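Local coordinates for protein kinase (Staphylococcus aureus subsp. aureus Mu50, PDB 3PY9) that probably binds muropeptide fragments of the cell wall through its extracellular PASTA domains and so regulates the intracellular serine/threonine kinase to which they belong, at residues 37-40 with 41-44; 57-60 with 61-64; 156-159 with 160-164; 173-176 with 177-180. One frame throughout, in Å; residues are numbered along the deposited sequence.

Contact 1: 37-40 with 41-44; sequences SYSD and KYPE. With EU (europium ion), chain C.
The ring of Tyr42 meets Ser39 at its edge: OG of Ser39 lies in the ring plane, 3.8 Å from CD2 of Tyr42, and neither face of the ring is used between the two segments. Tyrosine suits this place because a polar oxygen is tolerated at its CH rim while the ring packs on Ile13. The same serine oxygen does the main work of the turn, accepting a hydrogen bond from N of Tyr42 at 3.0 Å, with an N-H...O angle of 153°. Rotation about the first side-chain bond of Ser39 (chi1 175°) turns OG away from its own backbone N and towards the chain that curls round ahead of it. There OG of Ser39 also lies 3.2 Å from N of Lys41; serine's single-atom reach beyond CB puts the oxygen close to the amides of the bend. Asp40 and Lys41, at the outer side of the turn, are exposed, as charged residues can afford to be. Further on, the flat carboxylate of Glu44 grips a europium ion with both oxygens, OE1 of Glu44 at 2.5 Å and OE2 of Glu44 at 2.6 Å from the metal; hard oxygens suit a lanthanide. The turn joins strand 30-37 to strand 47-51 of a PASTA domain. Ser39 rests on Ser69 and Ile48 of the sheet, and Tyr42 O is hydrogen-bonded to Ser69 OG.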
ATOM      1  N   SER A  37      14.378 -23.293 -35.794  1.00 41.88           N
ATOM      2  CA  SER A  37      15.192 -22.823 -34.698  1.00 42.47           C
ATOM      3  C   SER A  37      14.678 -21.461 -34.243  1.00 42.51           C
ATOM      4  O   SER A  37      14.232 -20.641 -35.051  1.00 42.28           O
ATOM      5  CB  SER A  37      16.661 -22.741 -35.129  1.00 43.00           C
ATOM      6  OG  SER A  37      17.491 -22.263 -34.078  1.00 43.75           O
ATOM      7  N   TYR A  38      14.705 -21.241 -32.936  1.00 42.50           N
ATOM      8  CA  TYR A  38      14.423 -19.917 -32.398  1.00 42.42           C
ATOM      9  C   TYR A  38      15.458 -18.905 -32.897  1.00 42.81           C
ATOM     10  O   TYR A  38      16.636 -19.242 -33.056  1.00 43.12           O
ATOM     11  CB  TYR A  38      14.419 -19.970 -30.876  1.00 42.12           C
ATOM     12  CG  TYR A  38      13.164 -20.580 -30.293  1.00 41.13           C
ATOM     13  CD1 TYR A  38      11.894 -20.102 -30.653  1.00 40.44           C
ATOM     14  CD2 TYR A  38      13.242 -21.620 -29.360  1.00 41.00           C
ATOM     15  CE1 TYR A  38      10.724 -20.650 -30.102  1.00 40.63           C
ATOM     16  CE2 TYR A  38      12.078 -22.178 -28.801  1.00 40.42           C
ATOM     17  CZ  TYR A  38      10.830 -21.690 -29.179  1.00 40.90           C
ATOM     18  OH  TYR A  38       9.693 -22.238 -28.623  1.00 42.36           O
ATOM     19  N   SER A  39      15.009 -17.681 -33.167  1.00 42.83           N
ATOM     20  CA  SER A  39      15.885 -16.585 -33.594  1.00 43.00           C
ATOM     21  C   SER A  39      15.297 -15.246 -33.172  1.00 43.79           C
ATOM     22  O   SER A  39      14.085 -15.057 -33.183  1.00 44.16           O
ATOM     23  CB  SER A  39      16.074 -16.602 -35.118  1.00 43.01           C
ATOM     24  OG  SER A  39      16.824 -15.497 -35.589  1.00 40.77           O
ATOM     25  N   ASP A  40      16.166 -14.317 -32.808  1.00 44.45           N
ATOM     26  CA  ASP A  40      15.752 -12.949 -32.525  1.00 44.96           C
ATOM     27  C   ASP A  40      16.113 -12.066 -33.723  1.00 45.17           C
ATOM     28  O   ASP A  40      15.446 -11.053 -33.996  1.00 45.59           O
ATOM     29  CB  ASP A  40      16.426 -12.456 -31.238  1.00 45.26           C
ATOM     30  CG  ASP A  40      16.282 -13.450 -30.085  1.00 46.14           C
ATOM     31  OD1 ASP A  40      15.139 -13.717 -29.656  1.00 49.13           O
ATOM     32  OD2 ASP A  40      17.314 -13.972 -29.611  1.00 46.85           O
ATOM     33  N   LYS A  41      17.158 -12.475 -34.444  1.00 44.95           N
ATOM     34  CA  LYS A  41      17.638 -11.788 -35.643  1.00 45.47           C
ATOM     35  C   LYS A  41      16.677 -11.853 -36.851  1.00 45.27           C
ATOM     36  O   LYS A  41      16.592 -10.902 -37.624  1.00 45.32           O
ATOM     37  CB  LYS A  41      19.017 -12.347 -36.004  1.00 45.36           C
ATOM     38  CG  LYS A  41      19.825 -11.553 -37.041  1.00 47.05           C
ATOM     39  CD  LYS A  41      21.235 -12.155 -37.147  1.00 46.71           C
ATOM     40  CE  LYS A  41      22.006 -11.671 -38.358  1.00 49.22           C
ATOM     41  NZ  LYS A  41      23.116 -12.623 -38.682  1.00 49.93           N
ATOM     42  N   TYR A  42      15.960 -12.964 -37.011  1.00 45.14           N
ATOM     43  CA  TYR A  42      15.062 -13.153 -38.164  1.00 45.18           C
ATOM     44  C   TYR A  42      13.592 -13.397 -37.781  1.00 45.27           C
ATOM     45  O   TYR A  42      13.294 -14.264 -36.952  1.00 45.50           O
ATOM     46  CB  TYR A  42      15.549 -14.297 -39.075  1.00 45.01           C
ATOM     47  CG  TYR A  42      16.918 -14.087 -39.691  1.00 44.33           C
ATOM     48  CD1 TYR A  42      17.057 -13.535 -40.967  1.00 44.59           C
ATOM     49  CD2 TYR A  42      18.070 -14.458 -39.006  1.00 43.78           C
ATOM     50  CE1 TYR A  42      18.313 -13.343 -41.535  1.00 43.83           C
ATOM     51  CE2 TYR A  42      19.328 -14.271 -39.564  1.00 44.39           C
ATOM     52  CZ  TYR A  42      19.442 -13.713 -40.820  1.00 43.98           C
ATOM     53  OH  TYR A  42      20.689 -13.540 -41.351  1.00 44.11           O
ATOM     54  N   PRO A  43      12.667 -12.639 -38.402  1.00 45.36           N
ATOM     55  CA  PRO A  43      11.233 -12.809 -38.202  1.00 45.29           C
ATOM     56  C   PRO A  43      10.815 -14.246 -38.506  1.00 45.54           C
ATOM     57  O   PRO A  43      11.350 -14.856 -39.447  1.00 45.12           O
ATOM     58  CB  PRO A  43      10.620 -11.876 -39.249  1.00 45.24           C
ATOM     59  CG  PRO A  43      11.667 -10.895 -39.546  1.00 45.63           C
ATOM     60  CD  PRO A  43      12.970 -11.553 -39.351  1.00 45.22           C
ATOM     61  N   GLU A  44       9.813 -14.831 -37.728  1.00 44.32           N
ATOM     62  CA  GLU A  44       9.369 -16.220 -37.917  1.00 44.12           C
ATOM     63  C   GLU A  44       9.018 -16.565 -39.386  1.00 43.49           C
ATOM     64  O   GLU A  44       8.291 -15.856 -40.062  1.00 44.00           O
ATOM     65  CB  GLU A  44       8.156 -16.528 -37.040  1.00 43.95           C
ATOM     66  CG  GLU A  44       7.669 -17.980 -37.158  1.00 44.27           C
ATOM     67  CD  GLU A  44       6.517 -18.307 -36.235  1.00 44.66           C
ATOM     68  OE1 GLU A  44       6.074 -17.416 -35.472  1.00 46.05           O
ATOM     69  OE2 GLU A  44       6.054 -19.469 -36.263  1.00 45.68           O
TER
HETATM   70 EU    EU C 302       4.808 -19.052 -34.044  0.50 73.85          EU

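Contact 2: 57-60 with 61-64; sequences RVER and GDSV
Two hydrogen bonds tie Asp62 back to Glu59, one through the backbone and one through a side chain. In the first, N of Asp62 donates a hydrogen bond to O of Glu59 at 2.9 Å, nearly straight at 164°. In the second, N of Glu59 donates to OD2 of Asp62 at 2.8 Å, but reaches the oxygen from above, 55° out of the carboxylate plane. Aspartate suits the place: its short side chain, with CG set beside its own backbone N (chi1 -72°), just spans the gap to Glu59. The backbone bond closes a type II beta turn, with Arg60 and Gly61 at its corners; Gly61 takes the positive phi of the third position, which glycine adopts readily. In this PASTA domain the turn delivers the chain into strand 63-69, and the backbones of Gly61 and Asp62 are hydrogen-bonded to Asn28 and Lys30. The nonpolar contact is small: CG2 of Val58 lies 3.6 Å from CB of Asp62, the two side chains lying side by side but running in opposing senses. Val58 also touches Thr9 and Leu29. The two carboxylates do not meet: OE1 of Glu59 stays 5.6 Å from OD2 of Asp62, which probably limits their repulsion.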
ATOM      1  N   ARG A  57      30.699 -24.728 -52.179  1.00 41.49           N
ATOM      2  CA  ARG A  57      30.670 -25.527 -53.415  1.00 42.20           C
ATOM      3  C   ARG A  57      29.587 -26.609 -53.377  1.00 41.25           C
ATOM      4  O   ARG A  57      29.330 -27.199 -52.326  1.00 40.82           O
ATOM      5  CB  ARG A  57      32.045 -26.160 -53.660  1.00 42.10           C
ATOM      6  CG  ARG A  57      32.276 -26.618 -55.104  1.00 44.53           C
ATOM      7  CD  ARG A  57      33.281 -27.805 -55.236  1.00 44.89           C
ATOM      8  NE  ARG A  57      32.960 -28.621 -56.426  1.00 51.04           N
ATOM      9  CZ  ARG A  57      33.287 -28.333 -57.696  1.00 51.34           C
ATOM     10  NH1 ARG A  57      33.982 -27.247 -58.010  1.00 50.81           N
ATOM     11  NH2 ARG A  57      32.919 -29.157 -58.669  1.00 52.70           N
ATOM     12  N   VAL A  58      28.951 -26.849 -54.524  1.00 40.68           N
ATOM     13  CA  VAL A  58      27.861 -27.800 -54.638  1.00 40.01           C
ATOM     14  C   VAL A  58      27.870 -28.419 -56.050  1.00 39.92           C
ATOM     15  O   VAL A  58      28.454 -27.838 -56.965  1.00 40.06           O
ATOM     16  CB  VAL A  58      26.515 -27.097 -54.273  1.00 40.28           C
ATOM     17  CG1 VAL A  58      25.896 -26.367 -55.463  1.00 40.50           C
ATOM     18  CG2 VAL A  58      25.555 -28.066 -53.645  1.00 40.10           C
ATOM     19  N   GLU A  59      27.267 -29.598 -56.225  1.00 38.91           N
ATOM     20  CA  GLU A  59      27.130 -30.208 -57.562  1.00 38.44           C
ATOM     21  C   GLU A  59      25.679 -30.355 -58.000  1.00 38.35           C
ATOM     22  O   GLU A  59      24.768 -30.346 -57.170  1.00 38.13           O
ATOM     23  CB  GLU A  59      27.872 -31.553 -57.663  1.00 38.33           C
ATOM     24  CG  GLU A  59      29.389 -31.425 -57.547  1.00 37.03           C
ATOM     25  CD  GLU A  59      30.144 -32.719 -57.840  1.00 38.65           C
ATOM     26  OE1 GLU A  59      29.525 -33.681 -58.381  1.00 39.61           O
ATOM     27  OE2 GLU A  59      31.366 -32.773 -57.527  1.00 37.41           O
ATOM     28  N   ARG A  60      25.475 -30.476 -59.316  1.00 38.45           N
ATOM     29  CA  ARG A  60      24.143 -30.481 -59.933  1.00 38.13           C
ATOM     30  C   ARG A  60      23.268 -31.511 -59.240  1.00 36.73           C
ATOM     31  O   ARG A  60      23.647 -32.672 -59.101  1.00 36.46           O
ATOM     32  CB  ARG A  60      24.246 -30.775 -61.449  1.00 38.44           C
ATOM     33  CG  ARG A  60      22.930 -30.652 -62.268  1.00 39.68           C
ATOM     34  CD  ARG A  60      23.200 -30.589 -63.823  1.00 41.33           C
ATOM     35  NE  ARG A  60      23.896 -29.351 -64.267  1.00 47.77           N
ATOM     36  CZ  ARG A  60      25.167 -29.285 -64.690  1.00 49.22           C
ATOM     37  NH1 ARG A  60      25.930 -30.377 -64.755  1.00 50.72           N
ATOM     38  NH2 ARG A  60      25.692 -28.126 -65.059  1.00 49.58           N
ATOM     39  N   GLY A  61      22.105 -31.079 -58.787  1.00 35.38           N
ATOM     40  CA  GLY A  61      21.188 -31.997 -58.140  1.00 34.45           C
ATOM     41  C   GLY A  61      21.367 -32.230 -56.650  1.00 33.66           C
ATOM     42  O   GLY A  61      20.509 -32.859 -56.030  1.00 33.91           O
ATOM     43  N   ASP A  62      22.463 -31.745 -56.058  1.00 32.64           N
ATOM     44  CA  ASP A  62      22.623 -31.862 -54.605  1.00 31.24           C
ATOM     45  C   ASP A  62      21.438 -31.150 -53.952  1.00 30.86           C
ATOM     46  O   ASP A  62      20.829 -30.282 -54.576  1.00 30.36           O
ATOM     47  CB  ASP A  62      23.930 -31.226 -54.156  1.00 31.14           C
ATOM     48  CG  ASP A  62      25.152 -32.027 -54.547  1.00 31.09           C
ATOM     49  OD1 ASP A  62      25.044 -33.192 -54.986  1.00 31.60           O
ATOM     50  OD2 ASP A  62      26.254 -31.473 -54.403  1.00 32.97           O
ATOM     51  N   SER A  63      21.095 -31.530 -52.721  1.00 30.65           N
ATOM     52  CA  SER A  63      20.064 -30.815 -51.941  1.00 31.18           C
ATOM     53  C   SER A  63      20.678 -29.720 -51.094  1.00 31.34           C
ATOM     54  O   SER A  63      21.876 -29.709 -50.889  1.00 31.39           O
ATOM     55  CB  SER A  63      19.308 -31.754 -50.995  1.00 30.76           C
ATOM     56  OG  SER A  63      18.859 -32.923 -51.646  1.00 33.39           O
ATOM     57  N   VAL A  64      19.840 -28.821 -50.560  1.00 31.70           N
ATOM     58  CA  VAL A  64      20.314 -27.823 -49.617  1.00 31.31           C
ATOM     59  C   VAL A  64      19.345 -27.765 -48.457  1.00 30.84           C
ATOM     60  O   VAL A  64      18.193 -27.351 -48.615  1.00 30.55           O
ATOM     61  CB  VAL A  64      20.508 -26.391 -50.257  1.00 31.92           C
ATOM     62  CG1 VAL A  64      20.960 -25.387 -49.180  1.00 31.42           C
ATOM     63  CG2 VAL A  64      21.540 -26.407 -51.401  1.00 31.19           C
TER

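Contact 3: 156-159 with 160-164; sequences KAKK and ALEEK
Lys159, Glu162 and Lys158 carry most of this contact within one helix. Lys159 meets the next turn through the base of its side chain, CB of Lys159 lying 3.2 Å from N of Ala160, while its long chain leads off to the exposed side, where a lysine is at home. Lys158 and Glu162, four residues and so about one helical turn apart, form a salt bridge in which NZ of Lys158 lies 3.0 Å from OE2 of Glu162. The lysine chain bends at chi3 and chi4 to bring its ammonium group round, and the two chains approach at a slant. NZ of Lys158 comes from 36° above the carboxylate plane, and the aliphatic stem joins in, with CG of Lys158 3.6 Å from OE2 of Glu162. Beneath these chains runs the helical ladder: N of Ala160 bonds to O of Lys156 at 2.9 Å, and N of Leu161 to O of Ala157 at 3.0 Å. The small Ala160 fits close to the rung, its CB 3.3 Å from O of Lys156. In helix 154-162 of this PASTA domain, Ala157 and Leu161 form the buried side, packed on Phe201 of strand 198-204; Leu161 also meets Ile199 and Val168, and Lys158 and Glu162 flank it, touching Val168 of strand 167-173.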
ATOM      1  N   LYS A 156       0.922  26.731  14.624  1.00 43.58           N
ATOM      2  CA  LYS A 156       2.180  26.629  13.902  1.00 43.73           C
ATOM      3  C   LYS A 156       2.596  25.165  13.747  1.00 42.83           C
ATOM      4  O   LYS A 156       3.112  24.780  12.696  1.00 42.27           O
ATOM      5  CB  LYS A 156       3.282  27.425  14.633  1.00 43.95           C
ATOM      6  CG  LYS A 156       2.841  28.840  15.059  1.00 44.32           C
ATOM      7  CD  LYS A 156       4.003  29.815  15.225  1.00 45.59           C
ATOM      8  CE  LYS A 156       4.899  29.472  16.430  1.00 49.76           C
ATOM      9  NZ  LYS A 156       5.746  30.642  16.871  1.00 52.01           N
ATOM     10  N   ALA A 157       2.361  24.355  14.786  1.00 41.96           N
ATOM     11  CA  ALA A 157       2.670  22.919  14.716  1.00 41.51           C
ATOM     12  C   ALA A 157       1.837  22.247  13.634  1.00 41.39           C
ATOM     13  O   ALA A 157       2.388  21.620  12.723  1.00 41.48           O
ATOM     14  CB  ALA A 157       2.468  22.228  16.063  1.00 40.79           C
ATOM     15  N   LYS A 158       0.516  22.397  13.730  1.00 41.41           N
ATOM     16  CA  LYS A 158      -0.404  21.813  12.777  1.00 41.62           C
ATOM     17  C   LYS A 158       0.035  22.207  11.380  1.00 42.36           C
ATOM     18  O   LYS A 158       0.273  21.348  10.555  1.00 41.54           O
ATOM     19  CB  LYS A 158      -1.837  22.275  13.036  1.00 41.55           C
ATOM     20  CG  LYS A 158      -2.889  21.499  12.256  1.00 41.96           C
ATOM     21  CD  LYS A 158      -4.223  22.215  12.280  1.00 44.73           C
ATOM     22  CE  LYS A 158      -5.389  21.255  12.523  1.00 46.86           C
ATOM     23  NZ  LYS A 158      -5.544  20.125  11.540  1.00 47.98           N
ATOM     24  N   LYS A 159       0.186  23.506  11.134  1.00 43.25           N
ATOM     25  CA  LYS A 159       0.512  23.978   9.799  1.00 44.65           C
ATOM     26  C   LYS A 159       1.866  23.476   9.270  1.00 44.10           C
ATOM     27  O   LYS A 159       1.942  23.035   8.128  1.00 44.35           O
ATOM     28  CB  LYS A 159       0.393  25.503   9.703  1.00 45.09           C
ATOM     29  CG  LYS A 159      -0.969  25.980   9.167  1.00 46.86           C
ATOM     30  CD  LYS A 159      -1.221  27.476   9.499  1.00 46.71           C
ATOM     31  CE  LYS A 159      -2.500  28.012   8.832  1.00 48.40           C
ATOM     32  NZ  LYS A 159      -2.322  28.199   7.361  1.00 49.56           N
ATOM     33  N   ALA A 160       2.913  23.524  10.094  1.00 43.64           N
ATOM     34  CA  ALA A 160       4.239  23.058   9.672  1.00 43.04           C
ATOM     35  C   ALA A 160       4.234  21.577   9.329  1.00 42.74           C
ATOM     36  O   ALA A 160       4.875  21.164   8.364  1.00 42.96           O
ATOM     37  CB  ALA A 160       5.284  23.344  10.725  1.00 42.97           C
ATOM     38  N   LEU A 161       3.497  20.783  10.105  1.00 42.33           N
ATOM     39  CA  LEU A 161       3.498  19.326   9.910  1.00 41.99           C
ATOM     40  C   LEU A 161       2.551  18.907   8.791  1.00 42.11           C
ATOM     41  O   LEU A 161       2.837  17.947   8.063  1.00 42.36           O
ATOM     42  CB  LEU A 161       3.236  18.561  11.217  1.00 41.15           C
ATOM     43  CG  LEU A 161       4.234  18.736  12.374  1.00 40.62           C
ATOM     44  CD1 LEU A 161       3.642  18.195  13.657  1.00 39.76           C
ATOM     45  CD2 LEU A 161       5.565  18.063  12.119  1.00 40.66           C
ATOM     46  N   GLU A 162       1.453  19.642   8.637  1.00 42.02           N
ATOM     47  CA  GLU A 162       0.564  19.478   7.491  1.00 42.85           C
ATOM     48  C   GLU A 162       1.335  19.633   6.174  1.00 42.59           C
ATOM     49  O   GLU A 162       1.112  18.863   5.238  1.00 42.26           O
ATOM     50  CB  GLU A 162      -0.592  20.496   7.488  1.00 43.22           C
ATOM     51  CG  GLU A 162      -1.527  20.608   8.720  1.00 45.30           C
ATOM     52  CD  GLU A 162      -2.466  19.446   8.908  1.00 46.97           C
ATOM     53  OE1 GLU A 162      -2.006  18.292   8.776  1.00 50.52           O
ATOM     54  OE2 GLU A 162      -3.653  19.676   9.222  1.00 44.74           O
ATOM     55  N   GLU A 163       2.216  20.635   6.116  1.00 42.69           N
ATOM     56  CA  GLU A 163       3.000  20.955   4.917  1.00 43.48           C
ATOM     57  C   GLU A 163       4.125  19.950   4.662  1.00 43.01           C
ATOM     58  O   GLU A 163       4.809  20.043   3.646  1.00 43.15           O
ATOM     59  CB  GLU A 163       3.631  22.358   4.992  1.00 43.76           C
ATOM     60  CG  GLU A 163       2.722  23.495   5.441  1.00 47.58           C
ATOM     61  CD  GLU A 163       2.352  24.464   4.326  1.00 53.57           C
ATOM     62  OE1 GLU A 163       1.872  24.001   3.253  1.00 55.92           O
ATOM     63  OE2 GLU A 163       2.531  25.695   4.536  1.00 54.00           O
ATOM     64  N   LYS A 164       4.351  19.037   5.604  1.00 42.45           N
ATOM     65  CA  LYS A 164       5.315  17.942   5.412  1.00 41.57           C
ATOM     66  C   LYS A 164       4.562  16.641   5.163  1.00 40.37           C
ATOM     67  O   LYS A 164       5.170  15.565   5.093  1.00 40.88           O
ATOM     68  CB  LYS A 164       6.261  17.812   6.614  1.00 41.62           C
ATOM     69  CG  LYS A 164       7.197  19.009   6.823  1.00 43.60           C
ATOM     70  CD  LYS A 164       8.680  18.662   6.630  1.00 45.30           C
ATOM     71  CE  LYS A 164       9.067  18.336   5.175  1.00 48.04           C
ATOM     72  NZ  LYS A 164      10.490  17.794   5.039  1.00 48.04           N
TER

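Contact 4: 173-176 with 177-180; sequences EYSD and DIDE
Ser175 points its hydroxyl into the bend of the chain, and Ile178 lies alongside it, the CB of Ser175 3.9 Å from the CB of Ile178. With chi1 at 170°, OG of Ser175 swings to the far side from its own N and over the amides that follow. N of Ile178 donates to OG of Ser175 at 2.9 Å with an N-H...O angle of 130°. N of Asp177 adds a weak, more bent bond to OG of Ser175 at 3.2 Å; the pattern is that of an ST turn. The isoleucine branch presses against the same atom: CG1 of Ile178 comes to 3.1 Å from OG of Ser175, a tight fit. Serine is small enough for this, while Ile178 can turn its hydrocarbon towards Ile184 of strand 183-187 and His151. Both aspartates start away from the bend and are exposed; OD1 of Asp177 lies 3.7 Å from C of Asp176. This turn follows strand 167-173 in a PASTA domain, and O of Ile178 is hydrogen-bonded to Ser204 OG. The chemistry is thus one oxygen taking a hydrogen bond from Ile178 N and a weak one from Asp177 N, neither straight. OD2 of Asp176 lies 5.5 Å from OD1 of Asp177, a spacing at which like charges would probably repel mildly.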
ATOM      1  N   GLU A 173      -6.735  19.861  26.799  1.00 48.13           N
ATOM      2  CA  GLU A 173      -6.756  19.725  28.259  1.00 48.58           C
ATOM      3  C   GLU A 173      -6.430  21.037  28.961  1.00 48.96           C
ATOM      4  O   GLU A 173      -5.743  21.907  28.409  1.00 49.18           O
ATOM      5  CB  GLU A 173      -5.787  18.644  28.727  1.00 48.66           C
ATOM      6  CG  GLU A 173      -6.301  17.224  28.568  1.00 49.47           C
ATOM      7  CD  GLU A 173      -5.231  16.184  28.821  1.00 52.02           C
ATOM      8  OE1 GLU A 173      -4.099  16.555  29.209  1.00 52.88           O
ATOM      9  OE2 GLU A 173      -5.519  14.981  28.625  1.00 53.64           O
ATOM     10  N   TYR A 174      -6.928  21.176  30.187  1.00 49.40           N
ATOM     11  CA  TYR A 174      -6.608  22.337  31.017  1.00 49.49           C
ATOM     12  C   TYR A 174      -5.161  22.291  31.493  1.00 50.22           C
ATOM     13  O   TYR A 174      -4.614  21.217  31.777  1.00 50.34           O
ATOM     14  CB  TYR A 174      -7.549  22.421  32.221  1.00 49.40           C
ATOM     15  CG  TYR A 174      -8.967  22.763  31.856  1.00 48.21           C
ATOM     16  CD1 TYR A 174      -9.275  23.996  31.285  1.00 47.67           C
ATOM     17  CD2 TYR A 174     -10.002  21.854  32.074  1.00 46.80           C
ATOM     18  CE1 TYR A 174     -10.577  24.328  30.947  1.00 47.86           C
ATOM     19  CE2 TYR A 174     -11.309  22.170  31.732  1.00 47.51           C
ATOM     20  CZ  TYR A 174     -11.585  23.409  31.172  1.00 47.83           C
ATOM     21  OH  TYR A 174     -12.862  23.742  30.827  1.00 49.48           O
ATOM     22  N   SER A 175      -4.549  23.467  31.573  1.00 50.85           N
ATOM     23  CA  SER A 175      -3.186  23.599  32.051  1.00 51.61           C
ATOM     24  C   SER A 175      -3.017  24.924  32.756  1.00 52.37           C
ATOM     25  O   SER A 175      -3.568  25.943  32.331  1.00 52.35           O
ATOM     26  CB  SER A 175      -2.178  23.508  30.902  1.00 51.69           C
ATOM     27  OG  SER A 175      -0.880  23.870  31.342  1.00 50.58           O
ATOM     28  N   ASP A 176      -2.233  24.895  33.829  1.00 53.44           N
ATOM     29  CA  ASP A 176      -1.916  26.085  34.589  1.00 54.11           C
ATOM     30  C   ASP A 176      -0.607  26.705  34.101  1.00 54.62           C
ATOM     31  O   ASP A 176      -0.428  27.920  34.184  1.00 54.96           O
ATOM     32  CB  ASP A 176      -1.874  25.751  36.084  1.00 54.48           C
ATOM     33  CG  ASP A 176      -3.237  25.315  36.624  1.00 55.00           C
ATOM     34  OD1 ASP A 176      -4.227  26.057  36.425  1.00 56.19           O
ATOM     35  OD2 ASP A 176      -3.325  24.228  37.240  1.00 55.03           O
ATOM     36  N   ASP A 177       0.287  25.875  33.563  1.00 54.89           N
ATOM     37  CA  ASP A 177       1.604  26.348  33.119  1.00 55.01           C
ATOM     38  C   ASP A 177       1.838  26.434  31.595  1.00 54.48           C
ATOM     39  O   ASP A 177       2.926  26.822  31.157  1.00 54.50           O
ATOM     40  CB  ASP A 177       2.749  25.572  33.813  1.00 55.58           C
ATOM     41  CG  ASP A 177       2.485  24.067  33.933  1.00 57.91           C
ATOM     42  OD1 ASP A 177       1.481  23.668  34.568  1.00 59.98           O
ATOM     43  OD2 ASP A 177       3.316  23.273  33.432  1.00 60.24           O
ATOM     44  N   ILE A 178       0.828  26.091  30.795  1.00 53.56           N
ATOM     45  CA  ILE A 178       0.957  26.141  29.337  1.00 52.45           C
ATOM     46  C   ILE A 178      -0.103  27.060  28.719  1.00 51.95           C
ATOM     47  O   ILE A 178      -1.299  26.830  28.888  1.00 51.47           O
ATOM     48  CB  ILE A 178       0.849  24.720  28.681  1.00 52.73           C
ATOM     49  CG1 ILE A 178       1.603  23.626  29.478  1.00 52.21           C
ATOM     50  CG2 ILE A 178       1.246  24.767  27.194  1.00 51.78           C
ATOM     51  CD1 ILE A 178       3.122  23.751  29.526  1.00 53.46           C
ATOM     52  N   ASP A 179       0.346  28.090  27.998  1.00 51.28           N
ATOM     53  CA  ASP A 179      -0.551  29.062  27.372  1.00 50.54           C
ATOM     54  C   ASP A 179      -1.589  28.396  26.499  1.00 50.52           C
ATOM     55  O   ASP A 179      -1.338  27.345  25.895  1.00 50.72           O
ATOM     56  CB  ASP A 179       0.221  30.065  26.508  1.00 50.81           C
ATOM     57  CG  ASP A 179       1.060  31.026  27.322  1.00 50.84           C
ATOM     58  OD1 ASP A 179       1.094  30.889  28.566  1.00 50.81           O
ATOM     59  OD2 ASP A 179       1.693  31.919  26.710  1.00 50.86           O
ATOM     60  N   GLU A 180      -2.759  29.017  26.432  1.00 49.74           N
ATOM     61  CA  GLU A 180      -3.818  28.560  25.561  1.00 49.31           C
ATOM     62  C   GLU A 180      -3.279  28.366  24.129  1.00 48.14           C
ATOM     63  O   GLU A 180      -2.634  29.257  23.569  1.00 47.80           O
ATOM     64  CB  GLU A 180      -4.959  29.581  25.588  1.00 49.59           C
ATOM     65  CG  GLU A 180      -6.324  29.000  25.306  1.00 52.12           C
ATOM     66  CD  GLU A 180      -7.364  30.064  25.000  1.00 56.03           C
ATOM     67  OE1 GLU A 180      -7.302  31.174  25.589  1.00 56.93           O
ATOM     68  OE2 GLU A 180      -8.249  29.780  24.160  1.00 57.57           O
TER

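In the fold
Contacts 1, 2 and 4 are surface turns, whereas contact 3 is partly buried, within a helix. Contacts 1 and 2 share one PASTA range, their centres about 26 Å apart. Contacts 3 and 4 share another, with about 21 Å between the centres of contacts 3 and 4. The centres of contacts 2 and 4 are about 105 Å apart, as expected of an elongated chain. Contacts 1 and 4 are counterparts: each follows the strand that comes after the domain's helix (30-37 and 167-173), and a serine hydroxyl accepts the amide three residues on, with tyrosine in one and isoleucine in the other beside it. Contact 2 reverses the polarity, an aspartate accepting from an earlier amide, while contact 3 relies on repeated backbone bonds and a salt bridge.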